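Local coordinates for protein Bcl-2 homolog (Gene 16?) (Murid herpesvirus 4, PDB 4MI8) that protects infected cells against apoptosis and inhibits host starvation-induced autophagy, binding host Beclin 1, BAK1 and BAX and so favouring viral latency and chronic infection, at residues H4-S7 with G8-A12; V25-L28 with D29-D32; E48-R51 with H52-V56; K74-T77 with S78-V81; H122-E126 with N127-N131. All blocks are in the same frame, centred on the assembly; numbering follows the deposited sequence.

How the contacts relate
Contacts 1 and 2 lie at the surface, whereas contacts 3, 4 and 5 are partly buried, with aromatic and aliphatic side chains on their inner sides. Contact 1 opens helix 8-23 and contact 5 closes helix 111-126; the two touch, and contact 5 also packs on contact 4, so the aromatic interior runs through these three. Contact 2 is the polar turn leading into helix 33-56, whose far end holds contact 3; their centres are 28 Å apart. Contacts 3 and 4, on helices 33-56 and 68-81, both border the bound Beclin 1 peptide. A serine side-chain cap marks contact 1, a 3-10 turn contact 2, a Schellman motif contact 5; helical bonds run through contacts 3 and 4.

Contact 1 of 5, residues H4-S7 with G8-A12; sequences HKKS and GTYWA
The indole of W11 meets the loop before it at the ring edge: K6 O lies in the ring plane, 3.6 Å from W11 CD1, and S7 O sits near that plane, 3.2 Å from the same CD1. The phenol of Y10 runs alongside K6, both side chains pointing the same way, and K6 CB approaches Y10 CD2 obliquely at 3.8 Å. Both rings belong to the first turn of helix 8-23, the opening helix of this Bcl-2 fold, and S7 is its N-cap. With chi1 at 78°, the S7 hydroxyl is held between its backbone N and carbonyl carbon, which turns OG back over the helix start; there it accepts the amide of Y10, N to OG 2.9 Å, almost straight at 171°. The carbonyl of the same serine takes the next amide, W11 N to S7 O at 3.0 Å, so one residue serves two N-H groups of the first turn. Farther out, the W11 ring meets those of F124 and F133, while Y10 OH is hydrogen-bonded to D38 on helix 33-56. K6 NZ makes a long, weak ion pair with D137 near the C-terminus. A water ties the loop to the indole: it accepts from W11 NE1 at 2.8 Å and from K6 N at 3.1 Å.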
loop_
_atom_site.group_PDB
_atom_site.type_symbol
_atom_site.label_atom_id
_atom_site.label_comp_id
_atom_site.label_asym_id
_atom_site.label_seq_id
_atom_site.Cartn_x
_atom_site.Cartn_y
_atom_site.Cartn_z
ATOM N N HIS A 4 -7.651 -10.160 14.627
ATOM C CA HIS A 4 -7.030 -11.410 14.133
ATOM C C HIS A 4 -6.816 -11.394 12.636
ATOM O O HIS A 4 -7.284 -10.497 11.926
ATOM C CB HIS A 4 -7.888 -12.642 14.449
ATOM C CG HIS A 4 -8.740 -12.523 15.703
ATOM N ND1 HIS A 4 -8.996 -13.578 16.502
ATOM C CD2 HIS A 4 -9.404 -11.430 16.270
ATOM C CE1 HIS A 4 -9.784 -13.184 17.526
ATOM N NE2 HIS A 4 -10.025 -11.867 17.383
ATOM N N LYS A 5 -6.178 -12.444 12.134
ATOM C CA LYS A 5 -5.933 -12.638 10.719
ATOM C C LYS A 5 -7.219 -12.683 9.916
ATOM O O LYS A 5 -8.172 -13.303 10.325
ATOM C CB LYS A 5 -5.111 -13.919 10.520
ATOM C CG LYS A 5 -5.417 -14.791 9.290
ATOM C CD LYS A 5 -4.179 -15.209 8.516
ATOM C CE LYS A 5 -4.314 -16.622 7.982
ATOM N NZ LYS A 5 -4.483 -16.719 6.509
ATOM N N LYS A 6 -7.226 -12.058 8.750
ATOM C CA LYS A 6 -8.378 -12.150 7.873
ATOM C C LYS A 6 -8.043 -12.876 6.588
ATOM O O LYS A 6 -6.905 -13.092 6.262
ATOM C CB LYS A 6 -8.974 -10.780 7.585
ATOM C CG LYS A 6 -9.408 -10.022 8.814
ATOM C CD LYS A 6 -10.757 -10.464 9.315
ATOM C CE LYS A 6 -11.086 -9.768 10.613
ATOM N NZ LYS A 6 -11.862 -10.570 11.594
ATOM N N SER A 7 -9.069 -13.260 5.865
ATOM C CA SER A 7 -8.913 -14.106 4.711
ATOM C C SER A 7 -8.448 -13.354 3.507
ATOM O O SER A 7 -8.613 -12.176 3.428
ATOM C CB SER A 7 -10.230 -14.776 4.391
ATOM O OG SER A 7 -11.085 -13.902 3.731
ATOM N N GLY A 8 -7.881 -14.087 2.566
ATOM C CA GLY A 8 -7.513 -13.547 1.292
ATOM C C GLY A 8 -8.707 -12.978 0.596
ATOM O O GLY A 8 -8.601 -12.008 -0.112
ATOM N N THR A 9 -9.852 -13.593 0.803
ATOM C CA THR A 9 -11.074 -13.130 0.194
ATOM C C THR A 9 -11.427 -11.758 0.710
ATOM O O THR A 9 -11.758 -10.876 -0.029
ATOM C CB THR A 9 -12.244 -14.069 0.516
ATOM O OG1 THR A 9 -11.894 -15.411 0.192
ATOM C CG2 THR A 9 -13.426 -13.686 -0.250
ATOM N N TYR A 10 -11.393 -11.603 2.005
ATOM C CA TYR A 10 -11.653 -10.313 2.630
ATOM C C TYR A 10 -10.641 -9.237 2.186
ATOM O O TYR A 10 -11.011 -8.076 1.899
ATOM C CB TYR A 10 -11.666 -10.436 4.143
ATOM C CG TYR A 10 -12.040 -9.135 4.749
ATOM C CD1 TYR A 10 -13.305 -8.584 4.521
ATOM C CD2 TYR A 10 -11.110 -8.397 5.453
ATOM C CE1 TYR A 10 -13.642 -7.337 5.021
ATOM C CE2 TYR A 10 -11.439 -7.164 5.976
ATOM C CZ TYR A 10 -12.696 -6.634 5.756
ATOM O OH TYR A 10 -13.014 -5.404 6.272
ATOM N N TRP A 11 -9.379 -9.637 2.091
ATOM C CA TRP A 11 -8.327 -8.731 1.781
ATOM C C TRP A 11 -8.381 -8.251 0.375
ATOM O O TRP A 11 -8.061 -7.083 0.145
ATOM C CB TRP A 11 -6.993 -9.381 2.061
ATOM C CG TRP A 11 -6.512 -9.109 3.470
ATOM C CD1 TRP A 11 -6.551 -9.970 4.562
ATOM C CD2 TRP A 11 -5.931 -7.843 3.981
ATOM N NE1 TRP A 11 -6.036 -9.347 5.697
ATOM C CE2 TRP A 11 -5.623 -8.077 5.407
ATOM C CE3 TRP A 11 -5.593 -6.596 3.398
ATOM C CZ2 TRP A 11 -5.023 -7.089 6.203
ATOM C CZ3 TRP A 11 -5.010 -5.607 4.214
ATOM C CH2 TRP A 11 -4.734 -5.847 5.580
ATOM N N ALA A 12 -8.815 -9.108 -0.572
ATOM C CA ALA A 12 -9.042 -8.690 -1.956
ATOM C C ALA A 12 -10.073 -7.574 -2.001
ATOM O O ALA A 12 -9.929 -6.604 -2.735
ATOM C CB ALA A 12 -9.534 -9.885 -2.829
HETATM O O HOH W 1 -4.692 -10.517 7.858
#

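Contact 2 of 5, residues V25-L28 with D29-D32; sequences VEEL and DCVD
E27 and C30 face each other across a short 3-10 turn in the loop between helix 8-23 and helix 33-56 of the Bcl-2 fold. A chi1 of -56° lays the sulfur of C30 beside its own backbone N, on the E27 side, alongside the root of the glutamate; the 3.1 Å between C30 SG and E27 CB is shorter than such atoms normally sit, and is doubtful. The E27 chain bends at chi2 and takes its carboxylate away from the turn. On another side, E26 and V31 cross at about a right angle; the meeting is loose, with E26 OE1 4.2 Å from V31 CG2. That same methyl packs more closely on the backbone, V31 CG2 to E27 O 3.3 Å. L28, in contrast, directs its side chain away from the turn and onto L36 of helix 33-56, which V31 also touches. The turn itself is closed by C30 N bonding to E27 O at 2.6 Å, with the donor well above the carbonyl plane, and by V31 N bonding to L28 O at 3.2 Å. C30 forms an interchain disulfide with C105 of another subunit, and its exposed place in the turn is consistent with that. Just beyond, D32 is the N-cap of helix 33-56: its OD1 accepts from V35 N and, weakly, from A34 N.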
loop_
_atom_site.group_PDB
_atom_site.type_symbol
_atom_site.label_atom_id
_atom_site.label_comp_id
_atom_site.label_asym_id
_atom_site.label_seq_id
_atom_site.Cartn_x
_atom_site.Cartn_y
_atom_site.Cartn_z
ATOM N N VAL A 25 -12.964 7.186 -6.221
ATOM C CA VAL A 25 -14.004 6.604 -7.052
ATOM C C VAL A 25 -14.941 5.673 -6.244
ATOM O O VAL A 25 -15.489 4.679 -6.758
ATOM C CB VAL A 25 -13.441 5.900 -8.300
ATOM C CG1 VAL A 25 -12.707 6.894 -9.145
ATOM C CG2 VAL A 25 -12.541 4.722 -7.950
ATOM N N GLU A 26 -15.137 6.000 -4.970
ATOM C CA GLU A 26 -16.176 5.356 -4.176
ATOM C C GLU A 26 -16.598 6.291 -3.049
ATOM O O GLU A 26 -15.784 6.622 -2.179
ATOM C CB GLU A 26 -15.702 4.010 -3.608
ATOM C CG GLU A 26 -16.787 2.944 -3.668
ATOM C CD GLU A 26 -16.273 1.519 -3.362
ATOM O OE1 GLU A 26 -15.163 1.399 -2.779
ATOM O OE2 GLU A 26 -16.981 0.500 -3.697
ATOM N N GLU A 27 -17.871 6.710 -3.094
ATOM C CA GLU A 27 -18.544 7.456 -2.015
ATOM C C GLU A 27 -18.498 6.698 -0.702
ATOM O O GLU A 27 -18.752 5.469 -0.640
ATOM C CB GLU A 27 -20.006 7.697 -2.352
ATOM C CG GLU A 27 -20.468 9.138 -2.282
ATOM C CD GLU A 27 -20.052 9.919 -3.518
ATOM O OE1 GLU A 27 -18.913 9.676 -4.022
ATOM O OE2 GLU A 27 -20.866 10.765 -3.974
ATOM N N LEU A 28 -18.188 7.454 0.349
ATOM C CA LEU A 28 -17.980 6.887 1.683
ATOM C C LEU A 28 -19.240 6.106 2.077
ATOM O O LEU A 28 -19.176 4.967 2.545
ATOM C CB LEU A 28 -17.650 8.019 2.681
ATOM C CG LEU A 28 -16.345 8.792 2.468
ATOM C CD1 LEU A 28 -16.053 9.682 3.669
ATOM C CD2 LEU A 28 -15.175 7.838 2.214
ATOM N N ASP A 29 -20.379 6.746 1.845
ATOM C CA ASP A 29 -21.687 6.099 1.815
ATOM C C ASP A 29 -21.760 4.733 1.202
ATOM O O ASP A 29 -22.483 3.877 1.709
ATOM C CB ASP A 29 -22.677 6.956 1.061
ATOM C CG ASP A 29 -23.633 7.589 1.979
ATOM O OD1 ASP A 29 -23.278 7.682 3.173
ATOM O OD2 ASP A 29 -24.740 7.971 1.550
ATOM N N CYS A 30 -21.041 4.532 0.104
ATOM C CA CYS A 30 -21.309 3.400 -0.770
ATOM C C CYS A 30 -20.549 2.213 -0.262
ATOM O O CYS A 30 -20.840 1.080 -0.648
ATOM C CB CYS A 30 -20.913 3.725 -2.219
ATOM S SG CYS A 30 -21.729 5.221 -2.872
ATOM N N VAL A 31 -19.564 2.456 0.603
ATOM C CA VAL A 31 -18.732 1.364 1.107
ATOM C C VAL A 31 -19.443 0.676 2.289
ATOM O O VAL A 31 -20.058 1.341 3.107
ATOM C CB VAL A 31 -17.383 1.937 1.600
ATOM C CG1 VAL A 31 -16.360 0.840 1.753
ATOM C CG2 VAL A 31 -16.881 3.048 0.678
ATOM N N ASP A 32 -19.336 -0.638 2.399
ATOM C CA ASP A 32 -19.721 -1.303 3.613
ATOM C C ASP A 32 -18.978 -0.666 4.834
ATOM O O ASP A 32 -17.749 -0.545 4.819
ATOM C CB ASP A 32 -19.413 -2.790 3.474
ATOM C CG ASP A 32 -19.176 -3.491 4.827
ATOM O OD1 ASP A 32 -19.037 -2.819 5.882
ATOM O OD2 ASP A 32 -19.090 -4.734 4.875
#

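Contact 3 of 5, residues E48-R51 with H52-V56; sequences EFRR and HYDSV
H52 sits against the backbone one turn earlier, its ring carbon CD2 3.1 Å from E48 O, the carbonyl that also accepts the H52 amide, N to O 3.3 Å. The tight part of this helical stretch is its backbone: Y53 N reaches F49 O at 3.1 Å, nearly straight at 169° and in the carbonyl plane, and D54 N reaches R50 O at 2.9 Å. The side facing solvent is slacker. E48 OE1 and H52 NE2 stay 4.5 Å apart, and R51 is poorly ordered. R50 and D54 meet through carbon rather than charge, R50 CG to D54 OD2 at 3.8 Å; their guanidinium and carboxylate planes stand 75° apart. A water bridges the two, donating to D54 OD2 at 2.7 Å and accepting a weak bond from R50 NH1. The arginine chain, bent at chi2 and chi3, spends its NE on a salt bridge to D94. Toward the end of the stretch the amide and hydroxyl of S55 both reach H52 O from the same face, OG to O 3.1 Å. In the Bcl-2 fold this is the last part of helix 33-56: F49 packs on V90 of helix 86-103 and on Y61, Y53 OH bonds to A59 O, and E48, F49, Y53 and V56 pack against the bound Beclin 1 peptide.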
loop_
_atom_site.group_PDB
_atom_site.type_symbol
_atom_site.label_atom_id
_atom_site.label_comp_id
_atom_site.label_asym_id
_atom_site.label_seq_id
_atom_site.Cartn_x
_atom_site.Cartn_y
_atom_site.Cartn_z
ATOM N N GLU A 48 1.036 8.037 8.209
ATOM C CA GLU A 48 2.058 8.072 9.255
ATOM C C GLU A 48 3.412 7.626 8.695
ATOM O O GLU A 48 4.474 8.232 8.963
ATOM C CB GLU A 48 1.709 7.091 10.351
ATOM C CG GLU A 48 0.795 7.615 11.386
ATOM C CD GLU A 48 1.366 8.883 12.047
ATOM O OE1 GLU A 48 2.410 8.789 12.723
ATOM O OE2 GLU A 48 0.776 9.991 11.886
ATOM N N PHE A 49 3.371 6.559 7.894
ATOM C CA PHE A 49 4.607 6.031 7.280
ATOM C C PHE A 49 5.203 7.119 6.328
ATOM O O PHE A 49 6.389 7.394 6.339
ATOM C CB PHE A 49 4.232 4.807 6.498
ATOM C CG PHE A 49 5.375 4.170 5.751
ATOM C CD1 PHE A 49 5.771 4.671 4.481
ATOM C CD2 PHE A 49 5.999 2.973 6.264
ATOM C CE1 PHE A 49 6.808 4.024 3.783
ATOM C CE2 PHE A 49 7.028 2.353 5.537
ATOM C CZ PHE A 49 7.450 2.878 4.304
ATOM N N ARG A 50 4.382 7.752 5.524
ATOM C CA ARG A 50 4.837 8.873 4.648
ATOM C C ARG A 50 5.426 10.067 5.395
ATOM O O ARG A 50 6.396 10.649 4.921
ATOM C CB ARG A 50 3.677 9.351 3.760
ATOM C CG ARG A 50 4.142 10.322 2.674
ATOM C CD ARG A 50 4.824 9.566 1.509
ATOM N NE ARG A 50 3.850 8.687 0.795
ATOM C CZ ARG A 50 3.001 9.116 -0.133
ATOM N NH1 ARG A 50 3.095 10.405 -0.538
ATOM N NH2 ARG A 50 2.115 8.288 -0.741
ATOM N N ARG A 51 4.907 10.403 6.588
ATOM C CA ARG A 51 5.481 11.500 7.369
ATOM C C ARG A 51 6.914 11.161 7.799
ATOM O O ARG A 51 7.785 12.001 7.793
ATOM C CB ARG A 51 4.712 11.762 8.644
ATOM C CG ARG A 51 3.485 12.616 8.515
ATOM C CD ARG A 51 2.833 12.798 9.893
ATOM N NE ARG A 51 3.594 13.700 10.780
ATOM C CZ ARG A 51 3.499 15.030 10.759
ATOM N NH1 ARG A 51 2.681 15.615 9.887
ATOM N NH2 ARG A 51 4.219 15.778 11.603
ATOM N N HIS A 52 7.168 9.916 8.149
ATOM C CA HIS A 52 8.576 9.564 8.483
ATOM C C HIS A 52 9.457 9.594 7.261
ATOM O O HIS A 52 10.574 10.058 7.323
ATOM C CB HIS A 52 8.651 8.159 9.079
ATOM C CG HIS A 52 7.963 8.020 10.404
ATOM N ND1 HIS A 52 8.480 8.528 11.549
ATOM C CD2 HIS A 52 6.823 7.350 10.758
ATOM C CE1 HIS A 52 7.668 8.255 12.576
ATOM N NE2 HIS A 52 6.643 7.545 12.100
ATOM N N TYR A 53 8.972 9.057 6.137
ATOM C CA TYR A 53 9.756 9.134 4.938
ATOM C C TYR A 53 10.110 10.595 4.638
ATOM O O TYR A 53 11.277 10.903 4.397
ATOM C CB TYR A 53 9.014 8.503 3.760
ATOM C CG TYR A 53 9.763 8.630 2.429
ATOM C CD1 TYR A 53 9.604 9.776 1.652
ATOM C CD2 TYR A 53 10.526 7.571 1.905
ATOM C CE1 TYR A 53 10.300 9.920 0.445
ATOM C CE2 TYR A 53 11.200 7.678 0.646
ATOM C CZ TYR A 53 11.070 8.859 -0.052
ATOM O OH TYR A 53 11.676 9.059 -1.259
ATOM N N ASP A 54 9.112 11.462 4.623
ATOM C CA ASP A 54 9.256 12.855 4.260
ATOM C C ASP A 54 10.139 13.622 5.216
ATOM O O ASP A 54 10.634 14.633 4.860
ATOM C CB ASP A 54 7.916 13.569 4.212
ATOM C CG ASP A 54 7.108 13.248 2.981
ATOM O OD1 ASP A 54 7.592 12.656 2.053
ATOM O OD2 ASP A 54 5.955 13.599 2.952
ATOM N N SER A 55 10.294 13.137 6.428
ATOM C CA SER A 55 11.101 13.842 7.396
ATOM C C SER A 55 12.582 13.547 7.247
ATOM O O SER A 55 13.379 14.196 7.822
ATOM C CB SER A 55 10.603 13.610 8.805
ATOM O OG SER A 55 10.979 12.375 9.287
ATOM N N VAL A 56 12.912 12.572 6.435
ATOM C CA VAL A 56 14.252 12.075 6.264
ATOM C C VAL A 56 14.686 12.347 4.854
ATOM O O VAL A 56 15.795 12.677 4.630
ATOM C CB VAL A 56 14.288 10.563 6.522
ATOM C CG1 VAL A 56 15.535 9.892 6.023
ATOM C CG2 VAL A 56 14.179 10.315 7.985
HETATM O O HOH W 2 4.258 13.278 0.867
#

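Contact 4 of 5, residues K74-T77 with S78-V81; sequences KLFT and SLFV
The F80 ring turns its edge to the carbonyl of F76: F76 O lies near the plane of that ring, 3.3 Å from F80 CD2. F76 in turn presents its own edge to L79, with F76 CD1 and L79 CD2 4.4 Å apart. L79 CB rests 3.4 Å from L75 O, the carbonyl that binds L79 N at 3.0 Å. One residue back, S78 N is bonded to K74 O at 3.0 Å, close to straight at 170°. The bonding pattern then tightens: F80 N turns to T77 O at 3.1 Å, coming in well above the carbonyl plane, and keeps a weak bond to F76 O. This is the last part of helix 68-81, which in the Bcl-2 fold lines the groove that receives the BH3 peptide. S78 stands on that side; with chi1 near 53° its OG is tucked over L75 O, at 3.1 Å, and its main partner is a polar side chain of the bound peptide. L75 and L79 also pack on the peptide, whereas T77 OG1 bonds back to S73 O. The rings point inward instead: F76 meets F92 and lies on C119 and M120 of helix 111-126, and F80 packs on I89 and R88 of helix 86-103.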
loop_
_atom_site.group_PDB
_atom_site.type_symbol
_atom_site.label_atom_id
_atom_site.label_comp_id
_atom_site.label_asym_id
_atom_site.label_seq_id
_atom_site.Cartn_x
_atom_site.Cartn_y
_atom_site.Cartn_z
ATOM N N LYS A 74 8.865 -5.693 -8.783
ATOM C CA LYS A 74 10.286 -5.776 -8.409
ATOM C C LYS A 74 10.434 -4.983 -7.074
ATOM O O LYS A 74 10.868 -5.551 -6.049
ATOM C CB LYS A 74 11.153 -5.227 -9.558
ATOM C CG LYS A 74 12.427 -5.994 -9.918
ATOM C CD LYS A 74 12.147 -7.261 -10.707
ATOM C CE LYS A 74 13.387 -7.639 -11.538
ATOM N NZ LYS A 74 13.540 -9.054 -12.042
ATOM N N LEU A 75 9.981 -3.719 -7.062
ATOM C CA LEU A 75 9.892 -2.986 -5.803
ATOM C C LEU A 75 9.268 -3.846 -4.722
ATOM O O LEU A 75 9.871 -3.989 -3.655
ATOM C CB LEU A 75 9.126 -1.670 -5.913
ATOM C CG LEU A 75 9.040 -0.862 -4.570
ATOM C CD1 LEU A 75 10.412 -0.545 -3.959
ATOM C CD2 LEU A 75 8.309 0.402 -4.891
ATOM N N PHE A 76 8.110 -4.481 -5.013
ATOM C CA PHE A 76 7.370 -5.199 -3.943
ATOM C C PHE A 76 8.217 -6.325 -3.427
ATOM O O PHE A 76 8.320 -6.525 -2.212
ATOM C CB PHE A 76 5.976 -5.723 -4.349
ATOM C CG PHE A 76 4.910 -4.647 -4.528
ATOM C CD1 PHE A 76 4.948 -3.403 -3.812
ATOM C CD2 PHE A 76 3.842 -4.882 -5.368
ATOM C CE1 PHE A 76 3.906 -2.442 -3.970
ATOM C CE2 PHE A 76 2.839 -3.929 -5.550
ATOM C CZ PHE A 76 2.855 -2.716 -4.841
ATOM N N THR A 77 8.833 -7.082 -4.343
ATOM C CA THR A 77 9.668 -8.198 -3.898
ATOM C C THR A 77 10.897 -7.754 -3.039
ATOM O O THR A 77 11.171 -8.397 -2.013
ATOM C CB THR A 77 10.006 -9.208 -5.058
ATOM O OG1 THR A 77 10.392 -8.479 -6.230
ATOM C CG2 THR A 77 8.757 -10.116 -5.415
ATOM N N SER A 78 11.601 -6.669 -3.404
ATOM C CA SER A 78 12.716 -6.192 -2.523
ATOM C C SER A 78 12.225 -5.772 -1.170
ATOM O O SER A 78 12.778 -6.170 -0.138
ATOM C CB SER A 78 13.667 -5.127 -3.137
ATOM O OG SER A 78 13.009 -3.988 -3.679
ATOM N N LEU A 79 11.094 -5.070 -1.173
ATOM C CA LEU A 79 10.489 -4.640 0.062
ATOM C C LEU A 79 10.202 -5.816 1.054
ATOM O O LEU A 79 10.132 -5.591 2.284
ATOM C CB LEU A 79 9.246 -3.823 -0.323
ATOM C CG LEU A 79 8.330 -3.173 0.656
ATOM C CD1 LEU A 79 9.174 -2.166 1.422
ATOM C CD2 LEU A 79 7.164 -2.510 -0.114
ATOM N N PHE A 80 10.070 -7.074 0.572
ATOM C CA PHE A 80 9.816 -8.184 1.537
ATOM C C PHE A 80 10.941 -9.251 1.621
ATOM O O PHE A 80 10.841 -10.273 2.376
ATOM C CB PHE A 80 8.437 -8.798 1.314
ATOM C CG PHE A 80 7.272 -7.826 1.605
ATOM C CD1 PHE A 80 6.818 -7.630 2.894
ATOM C CD2 PHE A 80 6.651 -7.120 0.582
ATOM C CE1 PHE A 80 5.770 -6.761 3.174
ATOM C CE2 PHE A 80 5.570 -6.259 0.845
ATOM C CZ PHE A 80 5.138 -6.067 2.145
ATOM N N VAL A 81 12.027 -8.995 0.872
ATOM C CA VAL A 81 13.132 -9.988 0.765
ATOM C C VAL A 81 13.640 -10.318 2.134
ATOM O O VAL A 81 13.432 -11.435 2.633
ATOM C CB VAL A 81 14.370 -9.497 0.024
ATOM C CG1 VAL A 81 15.148 -10.703 -0.499
ATOM C CG2 VAL A 81 14.009 -8.599 -1.128
#

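Contact 5 of 5, residues H122-E126 with N127-N131; sequences HFFIE and NNLMN
F123 O is gripped twice by N127, by its amide N at 2.9 Å and by its side-chain ND2 at 3.2 Å. The same ND2 lies over the centre of one face of the F123 ring, 3.3 Å above the plane, with ring and amide stacked 15° apart; the carbonyl lies in the amide plane, a bond that would help keep the amide flat on the phenyl. The chain leaves helix 111-126 through a Schellman motif: N128 takes a positive phi of 51°, N128 N bonds to I125 O at 2.7 Å, and L129 N turns back to F124 O, whose position is less certain. This folds L129 over the second ring, a CH-pi contact with CB 3.6 Å from the F124 centroid. At the edge of that ring sits M130, its SD 5.2 Å from the centroid in a Met-aromatic contact, though its methyl end is poorly placed. Outside, F124 lies on I15 and F92, F123 on F76 and T77 of helix 68-81, and L129 on F80, I84 and I89.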
loop_
_atom_site.group_PDB
_atom_site.type_symbol
_atom_site.label_atom_id
_atom_site.label_comp_id
_atom_site.label_asym_id
_atom_site.label_seq_id
_atom_site.Cartn_x
_atom_site.Cartn_y
_atom_site.Cartn_z
ATOM N N HIS A 122 -2.498 -9.640 -6.079
ATOM C CA HIS A 122 -1.814 -10.874 -6.416
ATOM C C HIS A 122 -0.568 -11.056 -5.599
ATOM O O HIS A 122 -0.123 -12.200 -5.359
ATOM C CB HIS A 122 -1.475 -10.908 -7.901
ATOM C CG HIS A 122 -2.686 -10.965 -8.801
ATOM N ND1 HIS A 122 -2.654 -10.558 -10.083
ATOM C CD2 HIS A 122 -3.987 -11.400 -8.559
ATOM C CE1 HIS A 122 -3.871 -10.723 -10.636
ATOM N NE2 HIS A 122 -4.686 -11.239 -9.702
ATOM N N PHE A 123 0.016 -9.946 -5.161
ATOM C CA PHE A 123 1.202 -9.983 -4.391
ATOM C C PHE A 123 0.842 -10.193 -2.938
ATOM O O PHE A 123 1.464 -11.011 -2.272
ATOM C CB PHE A 123 2.026 -8.707 -4.602
ATOM C CG PHE A 123 3.353 -8.762 -3.931
ATOM C CD1 PHE A 123 3.431 -8.660 -2.538
ATOM C CD2 PHE A 123 4.532 -9.012 -4.674
ATOM C CE1 PHE A 123 4.653 -8.764 -1.863
ATOM C CE2 PHE A 123 5.760 -9.075 -4.013
ATOM C CZ PHE A 123 5.831 -8.944 -2.604
ATOM N N PHE A 124 -0.150 -9.434 -2.431
ATOM C CA PHE A 124 -0.532 -9.564 -1.024
ATOM C C PHE A 124 -0.868 -11.052 -0.770
ATOM O O PHE A 124 -0.373 -11.663 0.187
ATOM C CB PHE A 124 -1.757 -8.692 -0.762
ATOM C CG PHE A 124 -2.122 -8.557 0.671
ATOM C CD1 PHE A 124 -2.881 -9.513 1.318
ATOM C CD2 PHE A 124 -1.717 -7.408 1.377
ATOM C CE1 PHE A 124 -3.247 -9.354 2.647
ATOM C CE2 PHE A 124 -2.049 -7.233 2.691
ATOM C CZ PHE A 124 -2.828 -8.182 3.327
ATOM N N ILE A 125 -1.726 -11.617 -1.609
ATOM C CA ILE A 125 -2.117 -13.018 -1.416
ATOM C C ILE A 125 -0.993 -14.027 -1.689
ATOM O O ILE A 125 -0.666 -14.791 -0.788
ATOM C CB ILE A 125 -3.419 -13.389 -2.133
ATOM C CG1 ILE A 125 -4.543 -12.445 -1.650
ATOM C CG2 ILE A 125 -3.758 -14.841 -1.831
ATOM C CD1 ILE A 125 -5.883 -12.618 -2.321
ATOM N N GLU A 126 -0.375 -13.991 -2.870
ATOM C CA GLU A 126 0.677 -14.962 -3.196
ATOM C C GLU A 126 1.755 -14.958 -2.123
ATOM O O GLU A 126 2.278 -16.014 -1.800
ATOM C CB GLU A 126 1.258 -14.755 -4.596
ATOM C CG GLU A 126 0.487 -15.517 -5.679
ATOM C CD GLU A 126 0.051 -14.651 -6.886
ATOM O OE1 GLU A 126 0.913 -13.919 -7.434
ATOM O OE2 GLU A 126 -1.152 -14.696 -7.315
ATOM N N ASN A 127 2.030 -13.799 -1.514
ATOM C CA ASN A 127 3.023 -13.724 -0.438
ATOM C C ASN A 127 2.471 -13.948 0.944
ATOM O O ASN A 127 3.182 -13.822 1.928
ATOM C CB ASN A 127 3.855 -12.428 -0.495
ATOM C CG ASN A 127 4.842 -12.442 -1.649
ATOM O OD1 ASN A 127 6.035 -12.778 -1.464
ATOM N ND2 ASN A 127 4.341 -12.176 -2.871
ATOM N N ASN A 128 1.202 -14.284 1.041
ATOM C CA ASN A 128 0.586 -14.436 2.354
ATOM C C ASN A 128 0.821 -13.240 3.278
ATOM O O ASN A 128 1.106 -13.404 4.445
ATOM C CB ASN A 128 1.049 -15.751 2.987
ATOM C CG ASN A 128 0.194 -16.179 4.172
ATOM O OD1 ASN A 128 -0.985 -15.836 4.279
ATOM N ND2 ASN A 128 0.800 -16.932 5.075
ATOM N N LEU A 129 0.717 -12.024 2.758
ATOM C CA LEU A 129 0.794 -10.817 3.643
ATOM C C LEU A 129 -0.273 -10.751 4.738
ATOM O O LEU A 129 -0.080 -10.082 5.748
ATOM C CB LEU A 129 0.817 -9.508 2.841
ATOM C CG LEU A 129 2.124 -9.466 2.043
ATOM C CD1 LEU A 129 2.322 -8.072 1.505
ATOM C CD2 LEU A 129 3.377 -9.917 2.834
ATOM N N MET A 130 -1.401 -11.433 4.528
ATOM C CA MET A 130 -2.494 -11.457 5.527
ATOM C C MET A 130 -1.964 -12.016 6.805
ATOM O O MET A 130 -2.430 -11.628 7.877
ATOM C CB MET A 130 -3.674 -12.322 5.097
ATOM C CG MET A 130 -3.268 -13.540 4.307
ATOM S SD MET A 130 -3.835 -13.329 2.620
ATOM C CE MET A 130 -2.391 -12.998 1.618
ATOM N N ASN A 131 -0.959 -12.897 6.668
ATOM C CA ASN A 131 -0.233 -13.490 7.797
ATOM C C ASN A 131 0.391 -12.518 8.822
ATOM O O ASN A 131 0.571 -12.906 9.973
ATOM C CB ASN A 131 0.883 -14.387 7.271
ATOM C CG ASN A 131 0.909 -15.742 7.940
ATOM O OD1 ASN A 131 1.957 -16.229 8.447
ATOM N ND2 ASN A 131 -0.250 -16.384 7.933
#